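Local structure of beta-fructofuranosidase (Arthrobacter, 3WPU) at residues A[178-183]-A[244-249]; A[11-16]-A[381-386]; A[448-453]-A[480-485]; A[28-33]-A[362-367]. The protein is a bacterial beta-fructofuranosidase of the levansucrase/invertase family, whose members are built round a five-bladed beta-propeller. All coordinates share one frame; numbering follows the deposited sequence.

Contact 1. Residues A[178-183]-A[244-249]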
loop_
_atom_site.group_PDB
_atom_site.type_symbol
_atom_site.label_atom_id
_atom_site.label_comp_id
_atom_site.label_asym_id
_atom_site.label_seq_id
_atom_site.Cartn_x
_atom_site.Cartn_y
_atom_site.Cartn_z
ATOM N N PHE A 178 -3.110 -3.083 -12.365
ATOM C CA PHE A 178 -3.219 -4.316 -11.578
ATOM C C PHE A 178 -4.141 -4.027 -10.411
ATOM O O PHE A 178 -3.913 -3.092 -9.685
ATOM C CB PHE A 178 -1.859 -4.768 -11.092
ATOM C CG PHE A 178 -0.942 -5.184 -12.212
ATOM C CD1 PHE A 178 -0.964 -6.471 -12.714
ATOM C CD2 PHE A 178 -0.129 -4.238 -12.819
ATOM C CE1 PHE A 178 -0.137 -6.849 -13.768
ATOM C CE2 PHE A 178 0.699 -4.607 -13.875
ATOM C CZ PHE A 178 0.679 -5.912 -14.350
ATOM N N PHE A 179 -5.159 -4.836 -10.223
ATOM C CA PHE A 179 -6.105 -4.587 -9.146
ATOM C C PHE A 179 -6.713 -5.870 -8.612
ATOM O O PHE A 179 -6.419 -6.955 -9.072
ATOM C CB PHE A 179 -7.168 -3.580 -9.601
ATOM C CG PHE A 179 -8.140 -4.121 -10.627
ATOM C CD1 PHE A 179 -9.450 -4.437 -10.275
ATOM C CD2 PHE A 179 -7.734 -4.327 -11.951
ATOM C CE1 PHE A 179 -10.348 -4.936 -11.222
ATOM C CE2 PHE A 179 -8.624 -4.828 -12.892
ATOM C CZ PHE A 179 -9.922 -5.129 -12.519
ATOM N N THR A 180 -7.531 -5.729 -7.582
ATOM C CA THR A 180 -8.211 -6.849 -6.985
ATOM C C THR A 180 -9.663 -6.788 -7.407
ATOM O O THR A 180 -10.387 -5.843 -7.064
ATOM C CB THR A 180 -8.089 -6.867 -5.457
ATOM O OG1 THR A 180 -6.732 -6.613 -5.043
ATOM C CG2 THR A 180 -8.579 -8.206 -4.878
ATOM N N ASP A 181 -10.096 -7.804 -8.136
ATOM C CA ASP A 181 -11.418 -7.835 -8.736
ATOM C C ASP A 181 -12.230 -8.806 -7.892
ATOM O O ASP A 181 -11.859 -9.964 -7.789
ATOM C CB ASP A 181 -11.305 -8.284 -10.198
ATOM C CG ASP A 181 -12.560 -7.948 -11.031
ATOM O OD1 ASP A 181 -13.475 -7.229 -10.539
ATOM O OD2 ASP A 181 -12.653 -8.393 -12.197
ATOM N N VAL A 182 -13.295 -8.329 -7.238
ATOM C CA VAL A 182 -13.943 -9.118 -6.197
ATOM C C VAL A 182 -15.439 -9.306 -6.439
ATOM O O VAL A 182 -16.176 -8.353 -6.771
ATOM C CB VAL A 182 -13.751 -8.492 -4.794
ATOM C CG1 VAL A 182 -14.132 -9.473 -3.695
ATOM C CG2 VAL A 182 -12.310 -8.052 -4.593
ATOM N N ALA A 183 -15.900 -10.535 -6.265
ATOM C CA ALA A 183 -17.332 -10.855 -6.352
ATOM C C ALA A 183 -17.816 -11.414 -5.018
ATOM O O ALA A 183 -17.158 -12.244 -4.399
ATOM C CB ALA A 183 -17.614 -11.847 -7.468
ATOM N N PHE A 244 -6.901 -12.068 0.238
ATOM C CA PHE A 244 -6.166 -12.295 -1.034
ATOM C C PHE A 244 -6.379 -11.060 -1.876
ATOM O O PHE A 244 -7.462 -10.853 -2.412
ATOM C CB PHE A 244 -6.641 -13.558 -1.764
ATOM C CG PHE A 244 -5.781 -13.912 -2.949
ATOM C CD1 PHE A 244 -4.632 -14.663 -2.791
ATOM C CD2 PHE A 244 -6.141 -13.490 -4.218
ATOM C CE1 PHE A 244 -3.826 -14.938 -3.891
ATOM C CE2 PHE A 244 -5.359 -13.791 -5.313
ATOM C CZ PHE A 244 -4.201 -14.518 -5.142
ATOM N N ARG A 245 -5.403 -10.172 -1.884
ATOM C CA ARG A 245 -5.570 -8.870 -2.534
ATOM C C ARG A 245 -4.294 -8.062 -2.601
ATOM O O ARG A 245 -3.263 -8.469 -2.049
ATOM C CB ARG A 245 -6.657 -8.049 -1.772
ATOM C CG ARG A 245 -6.383 -7.805 -0.304
ATOM C CD ARG A 245 -7.514 -6.948 0.279
ATOM N NE ARG A 245 -7.398 -6.779 1.714
ATOM C CZ ARG A 245 -7.809 -7.634 2.640
ATOM N NH1 ARG A 245 -8.434 -8.760 2.322
ATOM N NH2 ARG A 245 -7.648 -7.330 3.921
ATOM N N ASP A 246 -4.390 -6.932 -3.301
ATOM C CA ASP A 246 -3.434 -5.817 -3.282
ATOM C C ASP A 246 -2.114 -6.121 -4.046
ATOM O O ASP A 246 -1.050 -6.087 -3.428
ATOM C CB ASP A 246 -3.051 -5.411 -1.862
ATOM C CG ASP A 246 -4.251 -5.022 -0.981
ATOM O OD1 ASP A 246 -5.343 -4.782 -1.521
ATOM O OD2 ASP A 246 -4.091 -5.060 0.289
ATOM N N PRO A 247 -2.193 -6.325 -5.368
ATOM C CA PRO A 247 -0.975 -6.613 -6.162
ATOM C C PRO A 247 -0.085 -5.370 -6.359
ATOM O O PRO A 247 -0.563 -4.303 -6.780
ATOM C CB PRO A 247 -1.545 -7.048 -7.512
ATOM C CG PRO A 247 -2.839 -6.325 -7.607
ATOM C CD PRO A 247 -3.396 -6.424 -6.221
ATOM N N PHE A 248 1.214 -5.536 -6.094
ATOM C CA PHE A 248 2.244 -4.532 -6.351
ATOM C C PHE A 248 3.348 -5.206 -7.183
ATOM O O PHE A 248 3.939 -6.158 -6.700
ATOM C CB PHE A 248 2.829 -4.043 -5.010
ATOM C CG PHE A 248 4.042 -3.141 -5.151
ATOM C CD1 PHE A 248 3.890 -1.776 -5.275
ATOM C CD2 PHE A 248 5.335 -3.669 -5.194
ATOM C CE1 PHE A 248 4.981 -0.925 -5.420
ATOM C CE2 PHE A 248 6.432 -2.823 -5.315
ATOM C CZ PHE A 248 6.268 -1.465 -5.456
ATOM N N THR A 249 3.604 -4.697 -8.388
ATOM C CA THR A 249 4.613 -5.298 -9.312
ATOM C C THR A 249 5.886 -4.481 -9.369
ATOM O O THR A 249 5.884 -3.268 -9.119
ATOM C CB THR A 249 4.072 -5.504 -10.753
ATOM O OG1 THR A 249 4.083 -4.272 -11.500
ATOM C CG2 THR A 249 2.700 -6.170 -10.763
#

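Contact 2. Residues A[11-16]-A[381-386]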
loop_
_atom_site.group_PDB
_atom_site.type_symbol
_atom_site.label_atom_id
_atom_site.label_comp_id
_atom_site.label_asym_id
_atom_site.label_seq_id
_atom_site.Cartn_x
_atom_site.Cartn_y
_atom_site.Cartn_z
ATOM N N THR A 11 13.710 -12.347 17.812
ATOM C CA THR A 11 14.270 -13.471 17.086
ATOM C C THR A 11 15.510 -12.994 16.371
ATOM O O THR A 11 15.577 -11.861 15.914
ATOM C CB THR A 11 13.229 -14.005 16.067
ATOM O OG1 THR A 11 12.031 -14.366 16.764
ATOM C CG2 THR A 11 13.736 -15.211 15.338
ATOM N N ILE A 12 16.508 -13.868 16.264
ATOM C CA ILE A 12 17.680 -13.561 15.463
ATOM C C ILE A 12 17.349 -13.880 14.014
ATOM O O ILE A 12 16.996 -15.023 13.695
ATOM C CB ILE A 12 18.916 -14.356 15.935
ATOM C CG1 ILE A 12 19.279 -13.939 17.370
ATOM C CG2 ILE A 12 20.078 -14.086 15.004
ATOM C CD1 ILE A 12 20.483 -14.663 17.948
ATOM N N HIS A 13 17.419 -12.852 13.162
ATOM C CA HIS A 13 17.172 -12.989 11.730
ATOM C C HIS A 13 18.469 -12.632 11.006
ATOM O O HIS A 13 19.155 -11.680 11.370
ATOM C CB HIS A 13 16.083 -12.040 11.241
ATOM C CG HIS A 13 14.708 -12.364 11.736
ATOM N ND1 HIS A 13 13.911 -13.322 11.152
ATOM C CD2 HIS A 13 13.960 -11.806 12.724
ATOM C CE1 HIS A 13 12.743 -13.369 11.779
ATOM N NE2 HIS A 13 12.746 -12.447 12.720
ATOM N N THR A 14 18.801 -13.392 9.976
ATOM C CA THR A 14 20.093 -13.235 9.316
ATOM C C THR A 14 20.116 -12.318 8.112
ATOM O O THR A 14 21.196 -11.970 7.635
ATOM C CB THR A 14 20.599 -14.603 8.833
ATOM O OG1 THR A 14 19.791 -15.051 7.750
ATOM C CG2 THR A 14 20.517 -15.627 9.947
ATOM N N GLN A 15 18.935 -11.968 7.590
ATOM C CA GLN A 15 18.784 -11.226 6.331
ATOM C C GLN A 15 19.283 -11.953 5.086
ATOM O O GLN A 15 19.308 -11.366 4.015
ATOM C CB GLN A 15 19.424 -9.840 6.422
ATOM C CG GLN A 15 18.752 -8.955 7.468
ATOM C CD GLN A 15 19.250 -7.537 7.408
ATOM O OE1 GLN A 15 19.363 -6.947 6.323
ATOM N NE2 GLN A 15 19.559 -6.969 8.572
ATOM N N GLN A 16 19.680 -13.213 5.234
ATOM C CA GLN A 16 20.255 -13.946 4.100
ATOM C C GLN A 16 19.227 -14.086 2.973
ATOM O O GLN A 16 18.025 -14.325 3.214
ATOM C CB GLN A 16 20.803 -15.310 4.535
ATOM C CG GLN A 16 19.785 -16.352 4.930
ATOM C CD GLN A 16 20.431 -17.516 5.668
ATOM O OE1 GLN A 16 21.067 -18.377 5.041
ATOM N NE2 GLN A 16 20.298 -17.541 7.002
ATOM N N ASP A 381 15.739 -13.940 4.906
ATOM C CA ASP A 381 15.344 -14.049 6.301
ATOM C C ASP A 381 15.206 -12.651 6.866
ATOM O O ASP A 381 16.081 -12.131 7.571
ATOM C CB ASP A 381 16.311 -14.903 7.127
ATOM C CG ASP A 381 15.875 -15.014 8.570
ATOM O OD1 ASP A 381 14.695 -14.675 8.880
ATOM O OD2 ASP A 381 16.696 -15.388 9.430
ATOM N N TYR A 382 14.081 -12.031 6.519
ATOM C CA TYR A 382 13.833 -10.630 6.808
ATOM C C TYR A 382 13.981 -10.295 8.297
ATOM O O TYR A 382 13.545 -11.059 9.166
ATOM C CB TYR A 382 12.421 -10.258 6.372
ATOM C CG TYR A 382 12.257 -9.934 4.901
ATOM C CD1 TYR A 382 11.697 -10.858 4.008
ATOM C CD2 TYR A 382 12.655 -8.689 4.396
ATOM C CE1 TYR A 382 11.563 -10.564 2.651
ATOM C CE2 TYR A 382 12.499 -8.388 3.048
ATOM C CZ TYR A 382 11.945 -9.325 2.181
ATOM O OH TYR A 382 11.814 -8.964 0.853
ATOM N N GLN A 383 14.605 -9.150 8.544
ATOM C CA GLN A 383 14.738 -8.583 9.867
ATOM C C GLN A 383 13.624 -7.556 10.032
ATOM O O GLN A 383 13.662 -6.526 9.360
ATOM C CB GLN A 383 16.070 -7.861 9.967
ATOM C CG GLN A 383 16.288 -7.080 11.241
ATOM C CD GLN A 383 16.189 -7.984 12.454
ATOM O OE1 GLN A 383 16.976 -8.933 12.599
ATOM N NE2 GLN A 383 15.186 -7.763 13.281
ATOM N N PRO A 384 12.667 -7.815 10.927
ATOM C CA PRO A 384 11.703 -6.738 11.202
ATOM C C PRO A 384 12.374 -5.491 11.740
ATOM O O PRO A 384 13.316 -5.576 12.537
ATOM C CB PRO A 384 10.794 -7.365 12.256
ATOM C CG PRO A 384 10.880 -8.831 12.038
ATOM C CD PRO A 384 12.353 -9.015 11.714
ATOM N N LEU A 385 11.923 -4.326 11.293
ATOM C CA LEU A 385 12.626 -3.070 11.577
ATOM C C LEU A 385 12.484 -2.628 13.026
ATOM O O LEU A 385 11.544 -3.059 13.735
ATOM C CB LEU A 385 12.122 -1.940 10.664
ATOM C CG LEU A 385 12.308 -2.151 9.166
ATOM C CD1 LEU A 385 11.460 -1.153 8.402
ATOM C CD2 LEU A 385 13.778 -2.074 8.774
ATOM N N ASN A 386 13.426 -1.796 13.467
ATOM C CA ASN A 386 13.348 -1.102 14.767
ATOM C C ASN A 386 13.279 -2.052 15.972
ATOM O O ASN A 386 12.229 -2.271 16.580
ATOM C CB ASN A 386 12.199 -0.073 14.720
ATOM C CG ASN A 386 12.434 0.969 13.646
ATOM O OD1 ASN A 386 11.592 1.211 12.745
ATOM N ND2 ASN A 386 13.575 1.551 13.697
HETATM O O HOH W 1 13.963 -9.633 15.277
HETATM O O HOH W 2 15.634 -16.455 11.773
HETATM O O HOH W 3 18.347 -10.329 14.458
HETATM O O HOH W 4 19.444 -8.626 11.096
#

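Contact 3. Residues A[448-453]-A[480-485]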
loop_
_atom_site.group_PDB
_atom_site.type_symbol
_atom_site.label_atom_id
_atom_site.label_comp_id
_atom_site.label_asym_id
_atom_site.label_seq_id
_atom_site.Cartn_x
_atom_site.Cartn_y
_atom_site.Cartn_z
ATOM N N GLY A 448 -11.914 9.733 4.591
ATOM C CA GLY A 448 -12.256 9.418 3.219
ATOM C C GLY A 448 -11.619 10.433 2.270
ATOM O O GLY A 448 -12.190 10.798 1.236
ATOM N N THR A 449 -10.423 10.880 2.647
ATOM C CA THR A 449 -9.580 11.802 1.872
ATOM C C THR A 449 -8.131 11.595 2.380
ATOM O O THR A 449 -7.936 11.037 3.460
ATOM C CB THR A 449 -10.035 13.269 2.063
ATOM O OG1 THR A 449 -9.273 14.139 1.216
ATOM C CG2 THR A 449 -9.887 13.724 3.527
ATOM N N LEU A 450 -7.132 12.010 1.604
ATOM C CA LEU A 450 -5.752 11.735 1.994
ATOM C C LEU A 450 -5.240 12.631 3.124
ATOM O O LEU A 450 -5.623 13.809 3.258
ATOM C CB LEU A 450 -4.820 11.796 0.778
ATOM C CG LEU A 450 -5.160 10.754 -0.286
ATOM C CD1 LEU A 450 -4.137 10.891 -1.405
ATOM C CD2 LEU A 450 -5.172 9.310 0.195
ATOM N N ALA A 451 -4.368 12.050 3.939
ATOM C CA ALA A 451 -3.687 12.765 5.011
ATOM C C ALA A 451 -2.582 13.662 4.416
ATOM O O ALA A 451 -2.344 13.606 3.206
ATOM C CB ALA A 451 -3.075 11.767 5.980
ATOM N N PRO A 452 -1.893 14.474 5.265
ATOM C CA PRO A 452 -0.677 15.104 4.788
ATOM C C PRO A 452 0.372 14.019 4.557
ATOM O O PRO A 452 0.454 13.049 5.310
ATOM C CB PRO A 452 -0.251 16.014 5.947
ATOM C CG PRO A 452 -1.496 16.194 6.790
ATOM C CD PRO A 452 -2.201 14.867 6.654
ATOM N N THR A 453 1.159 14.180 3.521
ATOM C CA THR A 453 2.247 13.270 3.269
ATOM C C THR A 453 3.338 13.533 4.301
ATOM O O THR A 453 3.600 14.692 4.648
ATOM C CB THR A 453 2.712 13.512 1.859
ATOM O OG1 THR A 453 1.652 13.118 0.984
ATOM C CG2 THR A 453 3.994 12.719 1.515
ATOM N N GLY A 480 2.342 18.230 2.408
ATOM C CA GLY A 480 1.161 18.669 1.688
ATOM C C GLY A 480 0.013 17.681 1.826
ATOM O O GLY A 480 0.217 16.478 1.825
ATOM N N TRP A 481 -1.207 18.189 1.978
ATOM C CA TRP A 481 -2.372 17.331 1.889
ATOM C C TRP A 481 -2.412 16.615 0.538
ATOM O O TRP A 481 -2.338 17.242 -0.514
ATOM C CB TRP A 481 -3.630 18.163 2.076
ATOM C CG TRP A 481 -3.704 18.812 3.411
ATOM C CD1 TRP A 481 -3.368 20.105 3.729
ATOM C CD2 TRP A 481 -4.155 18.203 4.621
ATOM N NE1 TRP A 481 -3.620 20.343 5.075
ATOM C CE2 TRP A 481 -4.089 19.182 5.642
ATOM C CE3 TRP A 481 -4.628 16.925 4.941
ATOM C CZ2 TRP A 481 -4.442 18.912 6.954
ATOM C CZ3 TRP A 481 -4.991 16.662 6.256
ATOM C CH2 TRP A 481 -4.899 17.653 7.247
ATOM N N ALA A 482 -2.528 15.285 0.572
ATOM C CA ALA A 482 -2.712 14.471 -0.626
ATOM C C ALA A 482 -1.559 14.663 -1.625
ATOM O O ALA A 482 -1.729 14.575 -2.839
ATOM C CB ALA A 482 -4.072 14.750 -1.263
ATOM N N ASP A 483 -0.359 14.897 -1.092
ATOM C CA ASP A 483 0.780 15.104 -1.960
ATOM C C ASP A 483 1.363 13.757 -2.407
ATOM O O ASP A 483 1.982 13.043 -1.617
ATOM C CB ASP A 483 1.844 15.954 -1.254
ATOM C CG ASP A 483 2.958 16.386 -2.186
ATOM O OD1 ASP A 483 2.726 16.424 -3.410
ATOM O OD2 ASP A 483 4.057 16.730 -1.679
ATOM N N ILE A 484 1.181 13.439 -3.685
ATOM C CA ILE A 484 1.719 12.231 -4.286
ATOM C C ILE A 484 2.559 12.655 -5.511
ATOM O O ILE A 484 2.079 12.675 -6.648
ATOM C CB ILE A 484 0.586 11.257 -4.646
ATOM C CG1 ILE A 484 -0.157 10.859 -3.365
ATOM C CG2 ILE A 484 1.163 10.040 -5.373
ATOM C CD1 ILE A 484 -1.243 9.824 -3.528
ATOM N N PRO A 485 3.791 13.071 -5.258
ATOM C CA PRO A 485 4.543 13.751 -6.301
ATOM C C PRO A 485 5.203 12.815 -7.303
ATOM O O PRO A 485 5.709 11.743 -6.939
ATOM C CB PRO A 485 5.621 14.506 -5.499
ATOM C CG PRO A 485 5.820 13.702 -4.287
ATOM C CD PRO A 485 4.509 13.055 -3.971
#

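Contact 4. Residues A[28-33]-A[362-367]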
loop_
_atom_site.group_PDB
_atom_site.type_symbol
_atom_site.label_atom_id
_atom_site.label_comp_id
_atom_site.label_asym_id
_atom_site.label_seq_id
_atom_site.Cartn_x
_atom_site.Cartn_y
_atom_site.Cartn_z
ATOM N N TRP A 28 7.516 -13.191 10.770
ATOM C CA TRP A 28 7.398 -12.114 11.741
ATOM C C TRP A 28 6.888 -12.806 12.990
ATOM O O TRP A 28 5.737 -13.230 13.024
ATOM C CB TRP A 28 6.406 -11.061 11.259
ATOM C CG TRP A 28 6.260 -9.875 12.144
ATOM C CD1 TRP A 28 7.162 -9.412 13.057
ATOM C CD2 TRP A 28 5.151 -8.952 12.182
ATOM N NE1 TRP A 28 6.669 -8.292 13.683
ATOM C CE2 TRP A 28 5.470 -7.964 13.117
ATOM C CE3 TRP A 28 3.964 -8.835 11.452
ATOM C CZ2 TRP A 28 4.608 -6.913 13.408
ATOM C CZ3 TRP A 28 3.098 -7.805 11.773
ATOM C CH2 TRP A 28 3.451 -6.847 12.697
ATOM N N THR A 29 7.774 -13.022 13.958
ATOM C CA THR A 29 7.473 -13.986 15.021
ATOM C C THR A 29 6.729 -13.323 16.166
ATOM O O THR A 29 6.697 -12.112 16.261
ATOM C CB THR A 29 8.735 -14.626 15.606
ATOM O OG1 THR A 29 9.490 -13.638 16.321
ATOM C CG2 THR A 29 9.613 -15.228 14.500
ATOM N N ARG A 30 6.197 -14.131 17.089
ATOM C CA ARG A 30 5.584 -13.578 18.306
ATOM C C ARG A 30 6.629 -12.859 19.170
ATOM O O ARG A 30 6.346 -11.816 19.726
ATOM C CB ARG A 30 4.864 -14.673 19.092
ATOM C CG ARG A 30 3.609 -15.156 18.388
ATOM C CD ARG A 30 2.801 -16.155 19.212
ATOM N NE ARG A 30 2.341 -15.676 20.515
ATOM C CZ ARG A 30 1.195 -15.039 20.733
ATOM N NH1 ARG A 30 0.379 -14.743 19.729
ATOM N NH2 ARG A 30 0.870 -14.679 21.966
ATOM N N ALA A 31 7.850 -13.393 19.237
ATOM C CA ALA A 31 8.935 -12.763 19.966
ATOM C C ALA A 31 9.231 -11.383 19.372
ATOM O O ALA A 31 9.409 -10.406 20.113
ATOM C CB ALA A 31 10.178 -13.648 19.919
ATOM N N ASP A 32 9.244 -11.302 18.045
ATOM C CA ASP A 32 9.460 -10.031 17.318
ATOM C C ASP A 32 8.321 -9.058 17.681
ATOM O O ASP A 32 8.556 -7.933 18.104
ATOM C CB ASP A 32 9.487 -10.268 15.788
ATOM C CG ASP A 32 10.735 -11.035 15.297
ATOM O OD1 ASP A 32 11.768 -11.068 16.002
ATOM O OD2 ASP A 32 10.659 -11.557 14.157
ATOM N N ALA A 33 7.094 -9.517 17.513
ATOM C CA ALA A 33 5.940 -8.665 17.712
ATOM C C ALA A 33 5.835 -8.184 19.157
ATOM O O ALA A 33 5.303 -7.081 19.420
ATOM C CB ALA A 33 4.666 -9.392 17.257
ATOM N N ALA A 362 -3.991 -12.966 20.000
ATOM C CA ALA A 362 -4.006 -12.985 21.444
ATOM C C ALA A 362 -2.614 -12.815 22.038
ATOM O O ALA A 362 -1.642 -13.412 21.581
ATOM C CB ALA A 362 -4.661 -14.264 21.958
ATOM N N GLY A 363 -2.525 -11.963 23.042
ATOM C CA GLY A 363 -1.275 -11.698 23.738
ATOM C C GLY A 363 -0.394 -10.652 23.052
ATOM O O GLY A 363 0.609 -10.238 23.616
ATOM N N LEU A 364 -0.779 -10.214 21.855
ATOM C CA LEU A 364 0.008 -9.243 21.092
ATOM C C LEU A 364 -0.748 -7.936 20.928
ATOM O O LEU A 364 -1.957 -7.864 21.163
ATOM C CB LEU A 364 0.379 -9.820 19.722
ATOM C CG LEU A 364 1.092 -11.168 19.716
ATOM C CD1 LEU A 364 1.394 -11.583 18.285
ATOM C CD2 LEU A 364 2.374 -11.114 20.521
ATOM N N ASP A 365 -0.036 -6.876 20.555
ATOM C CA ASP A 365 -0.644 -5.559 20.483
ATOM C C ASP A 365 0.321 -4.642 19.723
ATOM O O ASP A 365 1.535 -4.799 19.787
ATOM C CB ASP A 365 -0.876 -5.032 21.904
ATOM C CG ASP A 365 -2.064 -4.111 22.015
ATOM O OD1 ASP A 365 -2.803 -3.918 21.037
ATOM O OD2 ASP A 365 -2.236 -3.585 23.125
ATOM N N GLY A 366 -0.235 -3.664 19.040
ATOM C CA GLY A 366 0.579 -2.664 18.372
ATOM C C GLY A 366 -0.295 -1.623 17.708
ATOM O O GLY A 366 -1.500 -1.834 17.568
ATOM N N PRO A 367 0.321 -0.528 17.239
ATOM C CA PRO A 367 -0.453 0.527 16.598
ATOM C C PRO A 367 -0.962 0.158 15.222
ATOM O O PRO A 367 -0.372 -0.678 14.516
ATOM C CB PRO A 367 0.558 1.682 16.481
ATOM C CG PRO A 367 1.899 1.027 16.496
ATOM C CD PRO A 367 1.759 -0.194 17.340
HETATM O O HOH W 5 2.933 -6.938 20.716
#

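Contact 1. Residues A[178-183]-A[244-249]
Phe178, Thr180, Pro247 and Thr249 pack against one another between two strands that run nearly antiparallel, the axes of the short segments approaching to 5.8 Å. The methyl of Thr249 stands almost squarely over the Phe178 ring: CG2 lies 3.9 Å from the ring centroid and 5° off the normal, a CH-pi contact. The torsions of Thr249 explain this. Its OG1 sits between the backbone N and the carbonyl carbon (chi1 79°), where it bonds Arg168, while CG2 is left to meet the ring. Threonine suits the place because one branch is polar and the other is not.

Thr180 divides its branches in a different way. With OG1 beside its own backbone N, the hydroxyl accepts a practically straight hydrogen bond from Asp246 N (2.9 Å from N to OG1, 179° at the hydrogen) and also bonds Ser164 O. Both of these buried backbone groups are thereby satisfied by one oxygen. Its methyl CG2 lies against Arg245, 3.7 Å from CB. Pro247 completes the row as a compact, apolar wedge, its CG 3.9 Å from Phe178 CB and its CD 3.5 Å from Thr180 OG1.

Arg245, Asp246 and Pro247 form the Arg-Asp-Pro sequence well known in this family. The CB of Asp246 points away from 178-183, while its carboxylate bonds Arg339 N and, through OD1, a bound glycerol. Around the contact, strand 174-184 lies between strands 159-169 and 197-210 of a large mixed sheet, whereas 245-250 is the outermost strand of another sheet, beside 260-266.

Contact 2. Residues A[11-16]-A[381-386]
His13 and Asp381 form the tight centre of this contact. The imidazole gives ND1-H to Asp381 OD1 at 2.8 Å, nearly straight and almost in the ring plane, reaching the carboxylate on its syn side. Ring and carboxylate planes are nevertheless turned 64° apart. Asp381 holds its CG anti to the backbone N (chi1 -179°), which carries the carboxylate across to the 11-16 loop, where OD2 also accepts from Thr14 N at 3.0 Å, from above the carboxylate plane. The backbone of the same aspartate is bonded as well: Asp381 O takes Gln15 N, and Asp381 N reaches Gln16 O, both at 2.9 Å. Aspartate is short enough for its side chain and main chain to serve one loop together.

The histidine ring is closely sandwiched. Tyr382 O lies 2.9 Å above one face, Thr11 CG2 covers the opposite face, and Pro384 CD comes within 3.4 Å of His13 CD2.

Toward solvent the fit is looser and water does the joining. One water links Ile12 O to Asp381 OD2; another ties His13 O, Gln15 NE2 and Gln383 OE1 together. The exposed side chains of Thr14 and Gln16 bond each other, Gln16 NE2 giving to Thr14 OG1, which also accepts from Gln16 N in an ST turn.

At its other nitrogen, His13 NE2 bonds Asp32 of helix 30-38. An imidazole held between two carboxylates, with a carbonyl oxygen over one face, is probably doubly protonated and positively charged, so that it would join the N-terminal loop, the helix and segment 381-386 electrostatically.

Contact 3. Residues A[448-453]-A[480-485]
Pro452 and Trp481 face each other as a non-hydrogen-bonded pair, their CA atoms only 4.0 Å apart, in a single beta bridge. The bonds flanking them satisfy the neighbouring backbone groups: Ala482 N gives to Ala451 O at 3.1 Å, and Thr453 N gives to Gly480 O at 3.0 Å, the latter donor standing above the carbonyl plane. Proline suits its position because the bridge asks for no N-H there. Gly480 O has further donors at longer range, with a weak bond from Asp483 N and a CA-H contact from Pro452.

Thr453 adds a side-chain bond. Its OG1, placed beside its own backbone N (chi1 -66°), donates to Asp483 O at 2.6 Å. Other groups find partners elsewhere in the fold: Ala482 O takes the indole N-H of Trp136, and Asp483 OD1 makes a salt bridge with Arg121, which probably offsets the charge of this buried aspartate.

Apolar groups close over this framework. Pro452 CG stands 3.6 Å from the centroid of the Trp481 six-membered ring and nearly on its normal, a CH-pi contact in which the large indole gives a proline a flat surface to rest on. On the other flank Leu450 sets CB 3.7 Å from Ala482 CB and CD1 3.7 Å from Ile484 CD1.

Residues 480-483 make a type II beta turn, with Ala482 at positive phi (58°) in the third position, where glycine is common. The arrangement is an isolated beta bridge joining this turn to the loop that leads into strand 454-458.

Contact 4. Residues A[28-33]-A[362-367]
Arg30 and Leu364 bury the most surface here, with Ala33 next, where the first turn of helix 30-38 meets the loop 362-367. The helix starts with a capping box: Thr29 OG1 accepts from Asp32 N at 2.9 Å, and Asp32 OD2 accepts from Thr29 N in return. Threonine and aspartate suit these places because their short oxygen-bearing side chains can meet N-H groups that the helix start leaves without helical acceptors.

The guanidinium of Arg30 grips one oxygen end-on, with NH1 at 3.0 Å and NH2 at 2.8 Å from Ala362 O, which lies in the guanidinium plane. A bend in the chain at chi3 (59°) helps bring the group to that carbonyl. Arginine has enough N-H groups for more: NE makes a salt bridge with Glu291, and NH1 also bonds Cys332 O, whose residue is disulfide-linked to Cys276. Several partners thus fix the rotation of the group.

Leu364 lies over one face of the same guanidinium, its CD2 4.0 Å above the plane and over the centre, so that the apolar branches rest on the poorly hydrated flat side of the cation. Its other methyl, CD1, reaches Ala33 CB at 4.1 Å; alanine is small enough to let the loop come this close to the helix. Beyond it, one water donates to Ala33 O at 2.7 Å and accepts from Asp365 N at 3.0 Å.

Contacts 1 and 3 are buried, while the centres of contacts 2 and 4 lie about 22 and 21 Å from the centre of the chain and both are only partly buried. Contact 1 joins strands of two sheets mainly through side-chain packing and one direct bond; contact 3 joins loops by backbone bonds and one threonine hydroxyl, flanked by apolar groups. The outer pair depends more on charged side chains and bridging water. Contacts 2 and 4 touch, sharing the start of helix 30-38: Thr29 and Asp32 of the capping box also meet Thr11 and His13. Along the chain, contact 4 is nested within the loop closed by contact 2, and contact 1 within both; contact 3 follows in series.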